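Local coordinates for cystatin (Fasciola hepatica, PDB 6I1M), which probably inhibits papain-like cysteine proteases, as a secreted stefin-type (type 1) member of the cystatin superfamily, at residues E14-L23 / C36-S44; V48-V57 / W67-L75. All coordinates share one frame; numbering follows the deposited sequence.

Interaction 1 (E14-L23 / C36-S44)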
ATOM      1  N   GLU A  14       0.694  -7.665   8.158  1.00 20.54           N
ATOM      2  CA  GLU A  14       0.445  -6.808   6.963  1.00 20.70           C
ATOM      3  C   GLU A  14       1.453  -5.648   6.979  1.00 21.85           C
ATOM      4  O   GLU A  14       2.096  -5.385   5.948  1.00 21.61           O
ATOM      5  CB  GLU A  14      -1.002  -6.305   6.928  1.00 22.09           C
ATOM      6  CG  GLU A  14      -2.008  -7.338   6.411  1.00 21.95           C
ATOM      7  CD  GLU A  14      -3.468  -7.012   6.733  1.00 25.53           C
ATOM      8  OE1 GLU A  14      -3.724  -5.976   7.416  1.00 24.97           O
ATOM      9  OE2 GLU A  14      -4.352  -7.807   6.312  1.00 27.17           O
ATOM     10  N   ARG A  15       1.629  -4.965   8.113  1.00 19.30           N
ATOM     11  CA  ARG A  15       2.662  -3.895   8.177  1.00 19.46           C
ATOM     12  C   ARG A  15       4.026  -4.511   7.831  1.00 19.07           C
ATOM     13  O   ARG A  15       4.807  -3.916   7.051  1.00 18.64           O
ATOM     14  CB  ARG A  15       2.726  -3.253   9.559  1.00 19.37           C
ATOM     15  CG  ARG A  15       1.421  -2.654  10.044  1.00 18.71           C
ATOM     16  CD  ARG A  15       1.629  -2.066  11.424  1.00 19.83           C
ATOM     17  NE  ARG A  15       0.326  -1.722  11.972  1.00 21.81           N
ATOM     18  CZ  ARG A  15      -0.302  -0.597  11.703  1.00 23.89           C
ATOM     19  NH1 ARG A  15       0.256   0.301  10.904  1.00 25.85           N
ATOM     20  NH2 ARG A  15      -1.467  -0.343  12.257  1.00 27.44           N
ATOM     21  N   SER A  16       4.355  -5.648   8.419  1.00 19.54           N
ATOM     22  CA  SER A  16       5.681  -6.277   8.209  1.00 20.66           C
ATOM     23  C   SER A  16       5.958  -6.514   6.717  1.00 20.84           C
ATOM     24  O   SER A  16       7.086  -6.272   6.269  1.00 19.97           O
ATOM     25  CB  SER A  16       5.797  -7.539   9.005  1.00 22.38           C
ATOM     26  OG  SER A  16       7.089  -8.065   8.840  1.00 25.08           O
ATOM     27  N   VAL A  17       4.951  -6.919   5.948  1.00 21.39           N
ATOM     28  CA  VAL A  17       5.153  -7.363   4.540  1.00 22.55           C
ATOM     29  C   VAL A  17       5.045  -6.152   3.608  1.00 21.19           C
ATOM     30  O   VAL A  17       5.931  -5.960   2.775  1.00 20.11           O
ATOM     31  CB  VAL A  17       4.155  -8.492   4.197  1.00 26.95           C
ATOM     32  CG1 VAL A  17       4.032  -8.763   2.709  1.00 27.94           C
ATOM     33  CG2 VAL A  17       4.531  -9.777   4.925  1.00 28.88           C
ATOM     34  N   PHE A  18       4.000  -5.347   3.772  1.00 20.80           N
ATOM     35  CA  PHE A  18       3.579  -4.319   2.784  1.00 20.23           C
ATOM     36  C   PHE A  18       4.287  -2.990   3.027  1.00 19.83           C
ATOM     37  O   PHE A  18       4.541  -2.312   2.043  1.00 22.50           O
ATOM     38  CB  PHE A  18       2.061  -4.122   2.793  1.00 19.23           C
ATOM     39  CG  PHE A  18       1.299  -5.345   2.339  1.00 20.97           C
ATOM     40  CD1 PHE A  18       1.478  -5.855   1.065  1.00 22.80           C
ATOM     41  CD2 PHE A  18       0.436  -6.002   3.203  1.00 19.83           C
ATOM     42  CE1 PHE A  18       0.803  -7.005   0.663  1.00 24.15           C
ATOM     43  CE2 PHE A  18      -0.261  -7.128   2.795  1.00 21.97           C
ATOM     44  CZ  PHE A  18      -0.095  -7.621   1.522  1.00 23.65           C
ATOM     45  N   GLN A  19       4.620  -2.623   4.268  1.00 19.97           N
ATOM     46  CA  GLN A  19       5.209  -1.282   4.523  1.00 19.56           C
ATOM     47  C   GLN A  19       6.525  -1.156   3.758  1.00 18.41           C
ATOM     48  O   GLN A  19       6.707  -0.148   3.085  1.00 17.99           O
ATOM     49  CB  GLN A  19       5.331  -0.944   6.008  1.00 19.70           C
ATOM     50  CG  GLN A  19       5.817   0.482   6.260  1.00 19.84           C
ATOM     51  CD  GLN A  19       7.307   0.723   6.235  1.00 19.98           C
ATOM     52  OE1 GLN A  19       8.131  -0.107   5.838  1.00 21.27           O
ATOM     53  NE2 GLN A  19       7.675   1.906   6.694  1.00 19.58           N
ATOM     54  N   PRO A  20       7.490  -2.108   3.799  1.00 20.11           N
ATOM     55  CA  PRO A  20       8.725  -1.963   3.015  1.00 20.28           C
ATOM     56  C   PRO A  20       8.534  -2.020   1.493  1.00 21.38           C
ATOM     57  O   PRO A  20       9.289  -1.372   0.798  1.00 23.40           O
ATOM     58  CB  PRO A  20       9.574  -3.181   3.401  1.00 20.45           C
ATOM     59  CG  PRO A  20       9.034  -3.560   4.765  1.00 20.15           C
ATOM     60  CD  PRO A  20       7.551  -3.295   4.676  1.00 20.27           C
ATOM     61  N   MET A  21       7.543  -2.775   1.010  1.00 21.38           N
ATOM     62  CA  MET A  21       7.216  -2.828  -0.440  1.00 23.25           C
ATOM     63  C   MET A  21       6.741  -1.441  -0.879  1.00 20.73           C
ATOM     64  O   MET A  21       7.149  -0.972  -1.941  1.00 19.65           O
ATOM     65  CB  MET A  21       6.097  -3.819  -0.752  1.00 26.32           C
ATOM     66  CG  MET A  21       6.451  -5.267  -0.590  1.00 33.81           C
ATOM     67  SD  MET A  21       5.037  -6.262  -1.156  1.00 35.08           S
ATOM     68  CE  MET A  21       5.332  -7.785  -0.267  1.00 34.58           C
ATOM     69  N   ILE A  22       5.876  -0.818  -0.094  1.00 19.67           N
ATOM     70  CA  ILE A  22       5.272   0.500  -0.450  1.00 19.27           C
ATOM     71  C   ILE A  22       6.341   1.591  -0.375  1.00 20.92           C
ATOM     72  O   ILE A  22       6.361   2.454  -1.280  1.00 20.51           O
ATOM     73  CB  ILE A  22       4.018   0.792   0.383  1.00 20.29           C
ATOM     74  CG1 ILE A  22       2.954  -0.272   0.093  1.00 20.73           C
ATOM     75  CG2 ILE A  22       3.514   2.195   0.116  1.00 18.77           C
ATOM     76  CD1 ILE A  22       1.714  -0.170   0.946  1.00 22.45           C
ATOM     77  N   LEU A  23       7.219   1.526   0.624  1.00 19.25           N
ATOM     78  CA  LEU A  23       8.311   2.501   0.813  1.00 20.34           C
ATOM     79  C   LEU A  23       9.225   2.417  -0.402  1.00 20.00           C
ATOM     80  O   LEU A  23       9.501   3.465  -1.011  1.00 19.69           O
ATOM     81  CB  LEU A  23       9.086   2.144   2.077  1.00 20.93           C
ATOM     82  CG  LEU A  23      10.313   3.003   2.402  1.00 23.57           C
ATOM     83  CD1 LEU A  23      10.039   4.488   2.224  1.00 24.04           C
ATOM     84  CD2 LEU A  23      10.777   2.731   3.831  1.00 24.21           C
ATOM     85  N   CYS A  36      12.516   8.489   4.784  0.50 24.74           N
ATOM     86  CA  CYS A  36      11.043   8.585   5.006  0.50 23.00           C
ATOM     87  C   CYS A  36      10.566   7.569   6.053  0.50 21.75           C
ATOM     88  O   CYS A  36      10.790   6.360   5.846  0.50 21.84           O
ATOM     89  CB  CYS A  36      10.273   8.347   3.712  0.50 21.86           C
ATOM     90  SG  CYS A  36       8.470   8.445   3.914  0.50 21.48           S
ATOM     91  N   GLU A  37       9.898   8.037   7.113  1.00 21.93           N
ATOM     92  CA  GLU A  37       9.122   7.190   8.055  1.00 22.60           C
ATOM     93  C   GLU A  37       7.723   7.075   7.472  1.00 23.14           C
ATOM     94  O   GLU A  37       6.999   8.069   7.493  1.00 24.33           O
ATOM     95  CB  GLU A  37       9.085   7.757   9.478  1.00 25.27           C
ATOM     96  CG  GLU A  37      10.460   7.754  10.118  1.00 27.10           C
ATOM     97  CD  GLU A  37      10.525   8.172  11.584  1.00 30.42           C
ATOM     98  OE1 GLU A  37       9.448   8.198  12.278  1.00 30.23           O
ATOM     99  OE2 GLU A  37      11.650   8.447  12.034  1.00 33.51           O
ATOM    100  N   LEU A  38       7.400   5.915   6.918  1.00 19.63           N
ATOM    101  CA  LEU A  38       6.099   5.701   6.256  1.00 20.88           C
ATOM    102  C   LEU A  38       5.193   4.862   7.156  1.00 21.01           C
ATOM    103  O   LEU A  38       5.606   3.760   7.588  1.00 22.19           O
ATOM    104  CB  LEU A  38       6.343   4.986   4.934  1.00 22.91           C
ATOM    105  CG  LEU A  38       5.093   4.853   4.071  1.00 24.82           C
ATOM    106  CD1 LEU A  38       4.789   6.175   3.374  1.00 27.88           C
ATOM    107  CD2 LEU A  38       5.275   3.717   3.080  1.00 26.03           C
ATOM    108  N   GLU A  39       3.973   5.349   7.352  1.00 21.92           N
ATOM    109  CA  GLU A  39       2.930   4.714   8.173  1.00 21.70           C
ATOM    110  C   GLU A  39       1.789   4.223   7.287  1.00 21.11           C
ATOM    111  O   GLU A  39       1.237   5.025   6.526  1.00 18.69           O
ATOM    112  CB  GLU A  39       2.396   5.705   9.193  1.00 24.22           C
ATOM    113  CG  GLU A  39       1.345   5.100  10.082  1.00 25.13           C
ATOM    114  CD  GLU A  39       0.901   6.057  11.180  1.00 29.55           C
ATOM    115  OE1 GLU A  39       1.296   7.229  11.118  1.00 33.77           O
ATOM    116  OE2 GLU A  39       0.200   5.621  12.090  1.00 32.60           O
ATOM    117  N   LEU A  40       1.424   2.951   7.423  1.00 20.15           N
ATOM    118  CA  LEU A  40       0.182   2.415   6.829  1.00 21.58           C
ATOM    119  C   LEU A  40      -0.953   2.810   7.775  1.00 21.84           C
ATOM    120  O   LEU A  40      -0.963   2.306   8.909  1.00 25.64           O
ATOM    121  CB  LEU A  40       0.262   0.891   6.668  1.00 21.99           C
ATOM    122  CG  LEU A  40       1.468   0.306   5.917  1.00 24.67           C
ATOM    123  CD1 LEU A  40       1.196  -1.131   5.548  1.00 23.37           C
ATOM    124  CD2 LEU A  40       1.816   1.060   4.652  1.00 26.20           C
ATOM    125  N   LEU A  41      -1.838   3.702   7.333  1.00 20.57           N
ATOM    126  CA  LEU A  41      -2.946   4.255   8.157  1.00 21.18           C
ATOM    127  C   LEU A  41      -4.098   3.258   8.195  1.00 21.44           C
ATOM    128  O   LEU A  41      -4.676   3.056   9.263  1.00 21.95           O
ATOM    129  CB  LEU A  41      -3.426   5.575   7.556  1.00 23.78           C
ATOM    130  CG  LEU A  41      -2.439   6.730   7.602  1.00 23.86           C
ATOM    131  CD1 LEU A  41      -3.056   7.960   6.973  1.00 26.37           C
ATOM    132  CD2 LEU A  41      -1.998   7.007   9.032  1.00 25.96           C
ATOM    133  N   GLN A  42      -4.444   2.700   7.037  1.00 22.16           N
ATOM    134  CA  GLN A  42      -5.619   1.808   6.892  1.00 22.36           C
ATOM    135  C   GLN A  42      -5.461   1.014   5.601  1.00 20.50           C
ATOM    136  O   GLN A  42      -4.593   1.369   4.774  1.00 19.82           O
ATOM    137  CB  GLN A  42      -6.917   2.612   6.847  1.00 23.27           C
ATOM    138  CG  GLN A  42      -6.921   3.637   5.725  1.00 24.64           C
ATOM    139  CD  GLN A  42      -8.133   4.541   5.772  1.00 26.72           C
ATOM    140  OE1 GLN A  42      -8.593   4.922   6.840  1.00 32.70           O
ATOM    141  NE2 GLN A  42      -8.634   4.926   4.612  1.00 31.21           N
ATOM    142  N   VAL A  43      -6.254  -0.030   5.473  1.00 19.41           N
ATOM    143  CA  VAL A  43      -6.258  -0.892   4.274  1.00 20.28           C
ATOM    144  C   VAL A  43      -7.708  -1.269   3.971  1.00 21.41           C
ATOM    145  O   VAL A  43      -8.523  -1.470   4.927  1.00 17.81           O
ATOM    146  CB  VAL A  43      -5.348  -2.117   4.464  1.00 22.24           C
ATOM    147  CG1 VAL A  43      -5.930  -3.072   5.498  1.00 23.26           C
ATOM    148  CG2 VAL A  43      -5.072  -2.798   3.126  1.00 20.49           C
ATOM    149  N   SER A  44      -8.013  -1.356   2.685  1.00 21.95           N
ATOM    150  CA  SER A  44      -9.299  -1.879   2.170  1.00 24.22           C
ATOM    151  C   SER A  44      -8.940  -3.021   1.231  1.00 21.94           C
ATOM    152  O   SER A  44      -7.914  -2.903   0.574  1.00 22.78           O
ATOM    153  CB  SER A  44     -10.116  -0.834   1.464  1.00 25.52           C
ATOM    154  OG  SER A  44     -10.098   0.393   2.147  1.00 26.13           O
TER
HETATM  155  O   HOH W   1      -4.147   0.678  11.075  1.00 31.05           O
HETATM  156  O   HOH W   2      -1.257   2.933  11.394  1.00 35.37           O
HETATM  157  O   HOH W   3       9.542   3.965   7.168  1.00 18.93           O

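Interaction 2 (V48-V57 / W67-L75). Unlike the reference sequence in segment 48-57: Thr51 (reference Ile).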
ATOM      1  N   VAL A  48     -10.293 -10.700  -5.793  1.00 21.35           N
ATOM      2  CA  VAL A  48     -10.346 -11.057  -7.235  1.00 24.02           C
ATOM      3  C   VAL A  48      -9.756 -12.481  -7.349  1.00 23.77           C
ATOM      4  O   VAL A  48     -10.056 -13.318  -6.448  1.00 23.38           O
ATOM      5  CB  VAL A  48      -9.615  -9.983  -8.063  1.00 23.23           C
ATOM      6  CG1 VAL A  48     -10.440  -8.727  -8.237  1.00 24.23           C
ATOM      7  CG2 VAL A  48      -8.259  -9.628  -7.478  1.00 25.09           C
ATOM      8  N   ALA A  49      -8.896 -12.775  -8.324  1.00 25.77           N
ATOM      9  CA  ALA A  49      -8.116 -14.033  -8.348  1.00 24.86           C
ATOM     10  C   ALA A  49      -6.858 -13.824  -7.510  1.00 25.41           C
ATOM     11  O   ALA A  49      -5.747 -13.801  -8.057  1.00 26.09           O
ATOM     12  CB  ALA A  49      -7.791 -14.455  -9.751  1.00 25.11           C
ATOM     13  N   GLY A  50      -7.057 -13.671  -6.210  1.00 23.46           N
ATOM     14  CA  GLY A  50      -6.086 -13.067  -5.290  1.00 23.17           C
ATOM     15  C   GLY A  50      -6.723 -11.907  -4.557  1.00 22.05           C
ATOM     16  O   GLY A  50      -7.974 -11.813  -4.506  1.00 22.54           O
ATOM     17  N   THR A  51      -5.906 -11.063  -3.956  1.00 21.14           N
ATOM     18  CA  THR A  51      -6.418  -9.937  -3.142  1.00 21.87           C
ATOM     19  C   THR A  51      -5.683  -8.655  -3.546  1.00 23.26           C
ATOM     20  O   THR A  51      -4.423  -8.663  -3.612  1.00 21.29           O
ATOM     21  CB  THR A  51      -6.311 -10.250  -1.649  1.00 23.84           C
ATOM     22  OG1 THR A  51      -7.083 -11.430  -1.438  1.00 25.42           O
ATOM     23  CG2 THR A  51      -6.803  -9.118  -0.773  1.00 22.51           C
ATOM     24  N   ASN A  52      -6.476  -7.615  -3.795  1.00 21.13           N
ATOM     25  CA  ASN A  52      -6.044  -6.203  -3.888  1.00 21.17           C
ATOM     26  C   ASN A  52      -6.122  -5.600  -2.491  1.00 21.44           C
ATOM     27  O   ASN A  52      -7.206  -5.673  -1.841  1.00 18.47           O
ATOM     28  CB  ASN A  52      -6.865  -5.419  -4.905  1.00 22.89           C
ATOM     29  CG  ASN A  52      -6.351  -5.593  -6.315  1.00 24.97           C
ATOM     30  OD1 ASN A  52      -5.170  -5.831  -6.516  1.00 22.71           O
ATOM     31  ND2 ASN A  52      -7.215  -5.384  -7.294  1.00 26.11           N
ATOM     32  N   TYR A  53      -4.974  -5.126  -2.010  1.00 20.18           N
ATOM     33  CA  TYR A  53      -4.859  -4.353  -0.750  1.00 20.66           C
ATOM     34  C   TYR A  53      -4.672  -2.891  -1.127  1.00 20.26           C
ATOM     35  O   TYR A  53      -3.612  -2.560  -1.640  1.00 20.77           O
ATOM     36  CB  TYR A  53      -3.684  -4.815   0.100  1.00 20.30           C
ATOM     37  CG  TYR A  53      -3.808  -6.206   0.637  1.00 21.44           C
ATOM     38  CD1 TYR A  53      -3.421  -7.292  -0.134  1.00 23.55           C
ATOM     39  CD2 TYR A  53      -4.272  -6.440   1.924  1.00 24.22           C
ATOM     40  CE1 TYR A  53      -3.533  -8.583   0.352  1.00 25.75           C
ATOM     41  CE2 TYR A  53      -4.381  -7.723   2.422  1.00 24.52           C
ATOM     42  CZ  TYR A  53      -4.008  -8.803   1.635  1.00 25.88           C
ATOM     43  OH  TYR A  53      -4.061 -10.085   2.125  1.00 29.22           O
ATOM     44  N   LYS A  54      -5.679  -2.069  -0.871  1.00 19.95           N
ATOM     45  CA  LYS A  54      -5.581  -0.604  -1.042  1.00 21.74           C
ATOM     46  C   LYS A  54      -5.249   0.034   0.303  1.00 21.71           C
ATOM     47  O   LYS A  54      -6.122   0.075   1.231  1.00 22.05           O
ATOM     48  CB  LYS A  54      -6.874  -0.015  -1.586  1.00 24.33           C
ATOM     49  CG  LYS A  54      -6.746   1.434  -2.018  1.00 26.77           C
ATOM     50  CD  LYS A  54      -8.071   2.117  -1.989  1.00 32.59           C
ATOM     51  CE  LYS A  54      -9.022   1.596  -3.034  1.00 36.01           C
ATOM     52  NZ  LYS A  54     -10.393   2.090  -2.776  1.00 38.84           N
ATOM     53  N   PHE A  55      -4.033   0.549   0.378  1.00 20.18           N
ATOM     54  CA  PHE A  55      -3.478   1.253   1.553  1.00 20.76           C
ATOM     55  C   PHE A  55      -3.628   2.760   1.385  1.00 22.22           C
ATOM     56  O   PHE A  55      -3.407   3.290   0.307  1.00 22.83           O
ATOM     57  CB  PHE A  55      -2.013   0.878   1.690  1.00 21.05           C
ATOM     58  CG  PHE A  55      -1.852  -0.543   2.133  1.00 22.09           C
ATOM     59  CD1 PHE A  55      -2.083  -0.882   3.463  1.00 22.27           C
ATOM     60  CD2 PHE A  55      -1.463  -1.527   1.234  1.00 23.23           C
ATOM     61  CE1 PHE A  55      -1.911  -2.187   3.887  1.00 21.17           C
ATOM     62  CE2 PHE A  55      -1.287  -2.837   1.667  1.00 23.21           C
ATOM     63  CZ  PHE A  55      -1.514  -3.157   2.988  1.00 23.16           C
ATOM     64  N   LYS A  56      -3.965   3.438   2.475  1.00 24.02           N
ATOM     65  CA  LYS A  56      -3.681   4.877   2.647  1.00 23.23           C
ATOM     66  C   LYS A  56      -2.452   4.985   3.555  1.00 22.01           C
ATOM     67  O   LYS A  56      -2.501   4.445   4.674  1.00 21.41           O
ATOM     68  CB  LYS A  56      -4.898   5.573   3.241  1.00 27.90           C
ATOM     69  CG  LYS A  56      -4.804   7.083   3.235  1.00 32.22           C
ATOM     70  CD  LYS A  56      -6.067   7.739   3.737  1.00 38.70           C
ATOM     71  CE  LYS A  56      -5.826   9.145   4.245  1.00 41.49           C
ATOM     72  NZ  LYS A  56      -6.679  10.122   3.526  1.00 46.67           N
ATOM     73  N   VAL A  57      -1.389   5.616   3.062  1.00 20.48           N
ATOM     74  CA  VAL A  57      -0.071   5.712   3.747  1.00 21.23           C
ATOM     75  C   VAL A  57       0.227   7.194   4.003  1.00 20.94           C
ATOM     76  O   VAL A  57      -0.154   8.029   3.172  1.00 20.43           O
ATOM     77  CB  VAL A  57       1.032   4.994   2.947  1.00 21.59           C
ATOM     78  CG1 VAL A  57       0.618   3.563   2.616  1.00 22.30           C
ATOM     79  CG2 VAL A  57       1.440   5.732   1.674  1.00 22.59           C
ATOM     80  N   TRP A  67      -0.530   9.092   0.433  1.00 23.78           N
ATOM     81  CA  TRP A  67      -0.651   8.403  -0.866  1.00 21.59           C
ATOM     82  C   TRP A  67      -1.631   7.244  -0.713  1.00 21.38           C
ATOM     83  O   TRP A  67      -1.757   6.668   0.415  1.00 22.94           O
ATOM     84  CB  TRP A  67       0.715   7.928  -1.344  1.00 21.85           C
ATOM     85  CG  TRP A  67       1.735   8.983  -1.655  1.00 24.06           C
ATOM     86  CD1 TRP A  67       2.113   9.401  -2.903  1.00 26.49           C
ATOM     87  CD2 TRP A  67       2.634   9.632  -0.737  1.00 25.32           C
ATOM     88  NE1 TRP A  67       3.172  10.263  -2.820  1.00 28.18           N
ATOM     89  CE2 TRP A  67       3.489  10.457  -1.504  1.00 26.11           C
ATOM     90  CE3 TRP A  67       2.780   9.629   0.655  1.00 28.78           C
ATOM     91  CZ2 TRP A  67       4.481  11.252  -0.929  1.00 27.98           C
ATOM     92  CZ3 TRP A  67       3.754  10.421   1.227  1.00 29.24           C
ATOM     93  CH2 TRP A  67       4.587  11.227   0.445  1.00 30.81           C
ATOM     94  N   GLU A  68      -2.350   6.951  -1.780  1.00 22.26           N
ATOM     95  CA  GLU A  68      -3.103   5.685  -1.915  1.00 25.31           C
ATOM     96  C   GLU A  68      -2.263   4.768  -2.800  1.00 24.27           C
ATOM     97  O   GLU A  68      -1.801   5.231  -3.851  1.00 24.65           O
ATOM     98  CB  GLU A  68      -4.492   5.978  -2.466  1.00 28.65           C
ATOM     99  CG  GLU A  68      -5.239   4.759  -2.932  1.00 35.43           C
ATOM    100  CD  GLU A  68      -6.576   5.135  -3.540  1.00 41.38           C
ATOM    101  OE1 GLU A  68      -7.384   5.776  -2.809  1.00 47.08           O
ATOM    102  OE2 GLU A  68      -6.786   4.837  -4.751  1.00 45.99           O
ATOM    103  N   VAL A  69      -2.049   3.526  -2.371  1.00 24.44           N
ATOM    104  CA  VAL A  69      -1.214   2.538  -3.109  1.00 25.36           C
ATOM    105  C   VAL A  69      -1.939   1.200  -3.050  1.00 24.80           C
ATOM    106  O   VAL A  69      -2.184   0.715  -1.942  1.00 22.73           O
ATOM    107  CB  VAL A  69       0.196   2.399  -2.507  1.00 29.47           C
ATOM    108  CG1 VAL A  69       1.123   1.593  -3.420  1.00 28.37           C
ATOM    109  CG2 VAL A  69       0.816   3.752  -2.182  1.00 32.81           C
ATOM    110  N   VAL A  70      -2.217   0.614  -4.205  1.00 23.46           N
ATOM    111  CA  VAL A  70      -2.803  -0.743  -4.323  1.00 23.40           C
ATOM    112  C   VAL A  70      -1.690  -1.777  -4.510  1.00 22.61           C
ATOM    113  O   VAL A  70      -0.842  -1.594  -5.379  1.00 22.55           O
ATOM    114  CB  VAL A  70      -3.834  -0.795  -5.456  1.00 25.69           C
ATOM    115  CG1 VAL A  70      -4.537  -2.140  -5.477  1.00 24.70           C
ATOM    116  CG2 VAL A  70      -4.836   0.344  -5.340  1.00 26.06           C
ATOM    117  N   VAL A  71      -1.690  -2.819  -3.678  1.00 23.79           N
ATOM    118  CA  VAL A  71      -0.806  -4.012  -3.838  1.00 21.44           C
ATOM    119  C   VAL A  71      -1.687  -5.223  -4.162  1.00 19.64           C
ATOM    120  O   VAL A  71      -2.588  -5.510  -3.356  1.00 20.74           O
ATOM    121  CB  VAL A  71       0.022  -4.284  -2.574  1.00 20.89           C
ATOM    122  CG1 VAL A  71       0.942  -5.479  -2.768  1.00 20.64           C
ATOM    123  CG2 VAL A  71       0.804  -3.055  -2.131  1.00 22.48           C
ATOM    124  N   PHE A  72      -1.368  -5.918  -5.252  1.00 19.77           N
ATOM    125  CA  PHE A  72      -1.953  -7.201  -5.685  1.00 19.20           C
ATOM    126  C   PHE A  72      -1.100  -8.360  -5.152  1.00 18.32           C
ATOM    127  O   PHE A  72       0.117  -8.471  -5.445  1.00 20.74           O
ATOM    128  CB  PHE A  72      -2.067  -7.258  -7.204  1.00 18.75           C
ATOM    129  CG  PHE A  72      -2.606  -8.579  -7.688  1.00 18.85           C
ATOM    130  CD1 PHE A  72      -3.879  -9.000  -7.317  1.00 18.65           C
ATOM    131  CD2 PHE A  72      -1.814  -9.441  -8.433  1.00 20.80           C
ATOM    132  CE1 PHE A  72      -4.374 -10.211  -7.776  1.00 20.30           C
ATOM    133  CE2 PHE A  72      -2.302 -10.678  -8.830  1.00 21.93           C
ATOM    134  CZ  PHE A  72      -3.576 -11.060  -8.494  1.00 20.35           C
ATOM    135  N   VAL A  73      -1.747  -9.233  -4.388  1.00 19.44           N
ATOM    136  CA  VAL A  73      -1.172 -10.526  -3.923  1.00 20.52           C
ATOM    137  C   VAL A  73      -1.896 -11.633  -4.683  1.00 20.58           C
ATOM    138  O   VAL A  73      -3.066 -11.899  -4.436  1.00 18.40           O
ATOM    139  CB  VAL A  73      -1.318 -10.696  -2.402  1.00 22.01           C
ATOM    140  CG1 VAL A  73      -0.787 -12.028  -1.925  1.00 22.21           C
ATOM    141  CG2 VAL A  73      -0.657  -9.555  -1.658  1.00 22.58           C
ATOM    142  N   PRO A  74      -1.243 -12.295  -5.648  1.00 21.22           N
ATOM    143  CA  PRO A  74      -1.896 -13.360  -6.396  1.00 23.43           C
ATOM    144  C   PRO A  74      -2.002 -14.616  -5.522  1.00 25.25           C
ATOM    145  O   PRO A  74      -1.317 -14.745  -4.512  1.00 26.54           O
ATOM    146  CB  PRO A  74      -0.948 -13.605  -7.577  1.00 23.47           C
ATOM    147  CG  PRO A  74       0.417 -13.292  -6.965  1.00 23.44           C
ATOM    148  CD  PRO A  74       0.160 -12.113  -6.045  1.00 23.06           C
ATOM    149  N   LEU A  75      -2.802 -15.558  -5.994  1.00 30.49           N
ATOM    150  CA  LEU A  75      -2.832 -16.931  -5.448  1.00 32.14           C
ATOM    151  C   LEU A  75      -1.500 -17.625  -5.721  1.00 31.72           C
ATOM    152  O   LEU A  75      -0.853 -17.329  -6.746  1.00 26.79           O
ATOM    153  CB  LEU A  75      -4.020 -17.647  -6.081  1.00 34.40           C
ATOM    154  CG  LEU A  75      -5.356 -17.072  -5.631  1.00 36.95           C
ATOM    155  CD1 LEU A  75      -6.495 -17.625  -6.461  1.00 38.46           C
ATOM    156  CD2 LEU A  75      -5.567 -17.341  -4.151  1.00 40.88           C
TER
HETATM  157  O   HOH W   4      -3.687 -14.949  -9.065  1.00 36.17           O

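Interaction 1 (E14-L23 / C36-S44)
Gln19 and Leu38 make the straighter of two side-chain hydrogen bonds between helix and strand. Gln19 NE2 donates a hydrogen bond to Leu38 O at 2.9 Å, with an N-H...O angle of 178° and the oxygen in the amide plane. CG of Gln19 stands anti to the backbone N, and a bend at chi2 turns the amide back to the strand. Arg15 reaches the strand with an extended chain. Arg15 NH1 donates to Leu40 O at 3.1 Å, in the carbonyl plane, but the bond is bent to 139°. Waters reinforce both polar links. One water accepts a hydrogen bond from Arg15 NH1 and donates to Glu39 OE2 and Leu40 O. Another joins Gln19 NE2, weakly, to Cys36 O and Leu38 N.

This is the cystatin fold, in which a helix lies across the concave face of an antiparallel sheet. The axes of 14-23 and 38-44 approach to 8.9 Å at 123°.

The apolar layer lies beneath the polar links. Leu40 CD2 meets Ile22 CD1 at 3.9 Å, and Leu40 CD1 meets Phe18 CB at 4.2 Å. Leu38 CD2 touches Ile22 CG2 at 3.8 Å, the two side chains crossing nearly at right angles. Cys36 is disulfide-bonded to Cys63.

Interaction 2 (V48-V57 / W67-L75)
The two central strands of the cystatin sheet form this antiparallel beta hairpin. Four hydrogen-bonded pairs, Thr51-Val73, Tyr53-Val71, Phe55-Val69 and Val57-Trp67, give eight backbone bonds. Tyr53 N to Val71 O and Val71 N to Tyr53 O are both 2.8 Å. CA-H...O contacts fill the intervening pairs, as from Val70 CA to Tyr53 O at 3.3 Å.

On the face with Tyr53 and Phe55, Tyr53 CE1 touches Val73 CG2 at 3.6 Å. Thr51 CG2 lies 3.5 Å above the plane of the Tyr53 ring, offset toward its rim. Val57 CG2 packs against Trp67 CB at 3.8 Å.

The other face is more polar. Asn52 OD1 meets the edge of the Phe72 ring, 3.5 Å from Phe72 CD1, with amide and ring planes 70° apart. Phe72 CG is anti to the backbone N (chi1 178°), and the ring extends toward the turn centred on Ala49, with Phe72 CZ 3.5 Å from Ala49 O. The aliphatic part of Lys54 lies against Glu68, Lys54 CD to Glu68 CD at 3.7 Å; Tyr4 makes a cation-pi contact with Lys54.

Helix 12-28 packs on the face with Tyr53 and Phe55, through Phe18 and Ile22. Strand 38-47 flanks 50-59, and strand 83-90 flanks 66-74.

Interaction 1 holds the helix to an outer strand of the sheet, whereas interaction 2 pairs the two central strands. Strands 38-47 and 50-59 are neighbours, so the contacts meet directly: Leu41 N probably bonds to Lys56 O and Ser44 N to Lys54 O. A classic beta bulge sets both Leu41 and Gln42 opposite Lys56. Interaction 1 is the more buried, with leucine and isoleucine packing and polar ties from side chains. Interaction 2 is partly buried and rests on regular backbone bonding. Its helix-facing side joins the core of interaction 1, where Phe55 packs on Val43 and Val57 on Leu40. Its other side carries the lysines and Glu68.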